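Local coordinates for protein quinoline 2-oxidoreductase medium subunit (Pseudomonas putida, PDB 1T3Q) that probably carries electrons through its bound FAD as the flavin-containing medium subunit of the molybdenum hydroxylase quinoline 2-oxidoreductase, at residues C[113-118]-C[164-169]. Numbering follows the deposited sequence.
With FAD (flavin-adenine dinucleotide), chain R.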
loop_
_atom_site.group_PDB
_atom_site.type_symbol
_atom_site.label_atom_id
_atom_site.label_comp_id
_atom_site.label_asym_id
_atom_site.label_seq_id
_atom_site.Cartn_x
_atom_site.Cartn_y
_atom_site.Cartn_z
ATOM N N GLY C 113 -31.050 -33.056 12.530
ATOM C CA GLY C 113 -31.188 -31.621 12.352
ATOM C C GLY C 113 -32.309 -31.280 11.389
ATOM O O GLY C 113 -33.067 -30.331 11.604
ATOM N N SER C 114 -32.416 -32.056 10.316
ATOM C CA SER C 114 -33.465 -31.835 9.328
ATOM C C SER C 114 -34.839 -32.048 9.965
ATOM O O SER C 114 -35.759 -31.266 9.744
ATOM C CB SER C 114 -33.293 -32.796 8.144
ATOM O OG SER C 114 -34.350 -32.657 7.215
ATOM N N LEU C 115 -34.969 -33.105 10.762
ATOM C CA LEU C 115 -36.240 -33.412 11.408
ATOM C C LEU C 115 -36.624 -32.370 12.456
ATOM O O LEU C 115 -37.786 -31.970 12.542
ATOM C CB LEU C 115 -36.183 -34.810 12.041
ATOM C CG LEU C 115 -36.060 -35.953 11.026
ATOM C CD1 LEU C 115 -35.809 -37.275 11.742
ATOM C CD2 LEU C 115 -37.332 -36.022 10.204
ATOM N N ALA C 116 -35.647 -31.922 13.235
ATOM C CA ALA C 116 -35.902 -30.925 14.266
ATOM C C ALA C 116 -36.215 -29.556 13.657
ATOM O O ALA C 116 -37.063 -28.823 14.173
ATOM C CB ALA C 116 -34.710 -30.823 15.192
ATOM N N HIS C 117 -35.532 -29.210 12.567
ATOM C CA HIS C 117 -35.773 -27.925 11.912
ATOM C C HIS C 117 -37.214 -27.930 11.419
ATOM O O HIS C 117 -37.916 -26.920 11.490
ATOM C CB HIS C 117 -34.808 -27.714 10.744
ATOM C CG HIS C 117 -34.957 -26.381 10.075
ATOM N ND1 HIS C 117 -34.906 -25.190 10.770
ATOM C CD2 HIS C 117 -35.161 -26.050 8.778
ATOM C CE1 HIS C 117 -35.072 -24.186 9.930
ATOM N NE2 HIS C 117 -35.229 -24.680 8.714
ATOM N N ALA C 118 -37.640 -29.087 10.924
ATOM C CA ALA C 118 -39.002 -29.304 10.448
ATOM C C ALA C 118 -39.533 -28.365 9.364
ATOM O O ALA C 118 -40.661 -27.867 9.458
ATOM C CB ALA C 118 -39.957 -29.307 11.633
ATOM N N GLU C 164 -35.265 -31.075 25.095
ATOM C CA GLU C 164 -35.194 -32.433 24.562
ATOM C C GLU C 164 -34.219 -32.585 23.404
ATOM O O GLU C 164 -33.948 -31.632 22.672
ATOM C CB GLU C 164 -36.573 -32.907 24.117
ATOM C CG GLU C 164 -37.566 -33.058 25.248
ATOM C CD GLU C 164 -38.808 -33.789 24.808
ATOM O OE1 GLU C 164 -39.435 -33.346 23.822
ATOM O OE2 GLU C 164 -39.154 -34.809 25.442
ATOM N N VAL C 165 -33.704 -33.800 23.239
ATOM C CA VAL C 165 -32.755 -34.098 22.176
ATOM C C VAL C 165 -33.201 -35.319 21.376
ATOM O O VAL C 165 -33.420 -36.386 21.937
ATOM C CB VAL C 165 -31.338 -34.384 22.754
ATOM C CG1 VAL C 165 -30.360 -34.668 21.625
ATOM C CG2 VAL C 165 -30.858 -33.206 23.590
ATOM N N LEU C 166 -33.359 -35.146 20.067
ATOM C CA LEU C 166 -33.739 -36.244 19.192
ATOM C C LEU C 166 -32.477 -37.099 19.163
ATOM O O LEU C 166 -31.405 -36.612 18.812
ATOM C CB LEU C 166 -34.045 -35.723 17.783
ATOM C CG LEU C 166 -35.059 -36.488 16.927
ATOM C CD1 LEU C 166 -34.960 -36.001 15.488
ATOM C CD2 LEU C 166 -34.811 -37.978 17.000
ATOM N N VAL C 167 -32.590 -38.367 19.535
ATOM C CA VAL C 167 -31.422 -39.235 19.571
ATOM C C VAL C 167 -31.238 -40.095 18.334
ATOM O O VAL C 167 -30.130 -40.225 17.814
ATOM C CB VAL C 167 -31.471 -40.148 20.808
ATOM C CG1 VAL C 167 -30.330 -41.157 20.762
ATOM C CG2 VAL C 167 -31.384 -39.298 22.063
ATOM N N ARG C 168 -32.318 -40.703 17.872
ATOM C CA ARG C 168 -32.235 -41.551 16.696
ATOM C C ARG C 168 -33.605 -41.742 16.086
ATOM O O ARG C 168 -34.624 -41.411 16.688
ATOM C CB ARG C 168 -31.645 -42.920 17.055
ATOM C CG ARG C 168 -32.485 -43.713 18.044
ATOM C CD ARG C 168 -32.005 -45.154 18.174
ATOM N NE ARG C 168 -32.880 -45.917 19.061
ATOM C CZ ARG C 168 -32.933 -45.748 20.378
ATOM N NH1 ARG C 168 -33.764 -46.477 21.106
ATOM N NH2 ARG C 168 -32.141 -44.864 20.971
ATOM N N VAL C 169 -33.608 -42.265 14.869
ATOM C CA VAL C 169 -34.831 -42.530 14.150
ATOM C C VAL C 169 -34.786 -43.997 13.775
ATOM O O VAL C 169 -33.764 -44.494 13.303
ATOM C CB VAL C 169 -34.924 -41.697 12.861
ATOM C CG1 VAL C 169 -36.206 -42.040 12.121
ATOM C CG2 VAL C 169 -34.874 -40.216 13.194
HETATM P PA FAD R . -28.814 -27.541 12.338
HETATM O O1A FAD R . -28.946 -26.436 11.350
HETATM O O2A FAD R . -27.792 -27.524 13.203
HETATM O O5B FAD R . -30.058 -27.231 13.152
HETATM C C5B FAD R . -31.432 -27.581 12.784
HETATM C C4B FAD R . -32.402 -27.205 13.983
HETATM O O4B FAD R . -32.641 -28.466 14.724
HETATM C C3B FAD R . -31.944 -26.180 15.077
HETATM O O3B FAD R . -33.021 -25.459 15.596
HETATM C C2B FAD R . -31.243 -27.110 16.114
HETATM O O2B FAD R . -31.260 -26.573 17.413
HETATM C C1B FAD R . -32.129 -28.321 16.092
HETATM N N9A FAD R . -31.448 -29.595 16.318
HETATM C C8A FAD R . -30.435 -30.147 15.560
HETATM N N7A FAD R . -30.173 -31.412 15.882
HETATM C C5A FAD R . -31.039 -31.698 16.911
HETATM C C6A FAD R . -31.285 -32.942 17.708
HETATM N N6A FAD R . -30.612 -34.056 17.562
HETATM N N1A FAD R . -32.281 -32.833 18.669
HETATM C C2A FAD R . -33.009 -31.678 18.862
HETATM N N3A FAD R . -32.851 -30.500 18.191
HETATM C C4A FAD R . -31.816 -30.537 17.262
HETATM N N1 FAD R . -33.053 -29.454 3.336
HETATM C C2 FAD R . -33.902 -30.231 2.659
HETATM O O2 FAD R . -34.725 -30.915 3.215
HETATM N N3 FAD R . -34.017 -30.148 1.230
HETATM C C4 FAD R . -33.317 -29.198 0.490
HETATM O O4 FAD R . -33.481 -29.147 -0.708
HETATM C C4X FAD R . -32.441 -28.283 1.229
HETATM N N5 FAD R . -31.722 -27.318 0.565
HETATM C C5X FAD R . -30.831 -26.550 1.291
HETATM C C6 FAD R . -30.094 -25.545 0.583
HETATM C C7 FAD R . -29.170 -24.727 1.233
HETATM C C7M FAD R . -28.443 -23.660 0.443
HETATM C C8 FAD R . -28.915 -24.907 2.683
HETATM C C8M FAD R . -27.926 -24.060 3.447
HETATM C C9 FAD R . -29.621 -25.914 3.394
HETATM C C9A FAD R . -30.586 -26.727 2.718
HETATM N N10 FAD R . -31.377 -27.770 3.377
HETATM C C10 FAD R . -32.299 -28.501 2.690
HETATM C "C1'" FAD R . -31.287 -27.885 4.857
HETATM C "C2'" FAD R . -30.414 -29.085 5.325
HETATM O "O2'" FAD R . -31.127 -30.306 5.106
HETATM C "C3'" FAD R . -30.132 -28.841 6.810
HETATM O "O3'" FAD R . -28.885 -29.494 7.089
HETATM C "C4'" FAD R . -31.229 -29.409 7.751
HETATM O "O4'" FAD R . -32.504 -28.822 7.475
HETATM C "C5'" FAD R . -30.816 -29.063 9.154
HETATM O "O5'" FAD R . -29.839 -30.144 9.691
HETATM P P FAD R . -28.593 -29.704 10.413
HETATM O O1P FAD R . -27.907 -31.003 10.851
HETATM O O2P FAD R . -27.827 -28.797 9.693
HETATM O O3P FAD R . -29.020 -29.005 11.637
#
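The backbone N of L166 donates to the adenine N1A of FAD at 2.9 Å, with an N-H...acceptor angle of 157°. The adenine amino N6A of FAD returns a bond to L166 O at 3.0 Å, a little straighter at 165°. These two bonds fix the Watson-Crick edge of the base on strand 165-172, the middle strand of a five-stranded antiparallel sheet in the FAD-binding domain of the molybdopterin dehydrogenase family. The same residue also packs against helix 111-117. CG of L166 lies roughly anti to its own N (chi1 -151°), and from there CD1 of L166 reaches back to CB of L115 at 3.8 Å, the two leucines crossing at about a right angle. M135 touches both, while M128 of helix 123-130 packs on L115 and V169. On the helix side of the cofactor, A116 CB sits 3.2 Å from FAD O4B of the ribose and A116 CB is 3.5 Å from FAD N3A of the adenine. Nearly one turn earlier in the helix, G113 lies against the diphosphate linkage, G113 C being 3.2 Å from FAD O5'. Beyond L166, L115 and V169 meet tip to tip, CD1 of L115 to CG2 of V169, at a tight 3.4 Å.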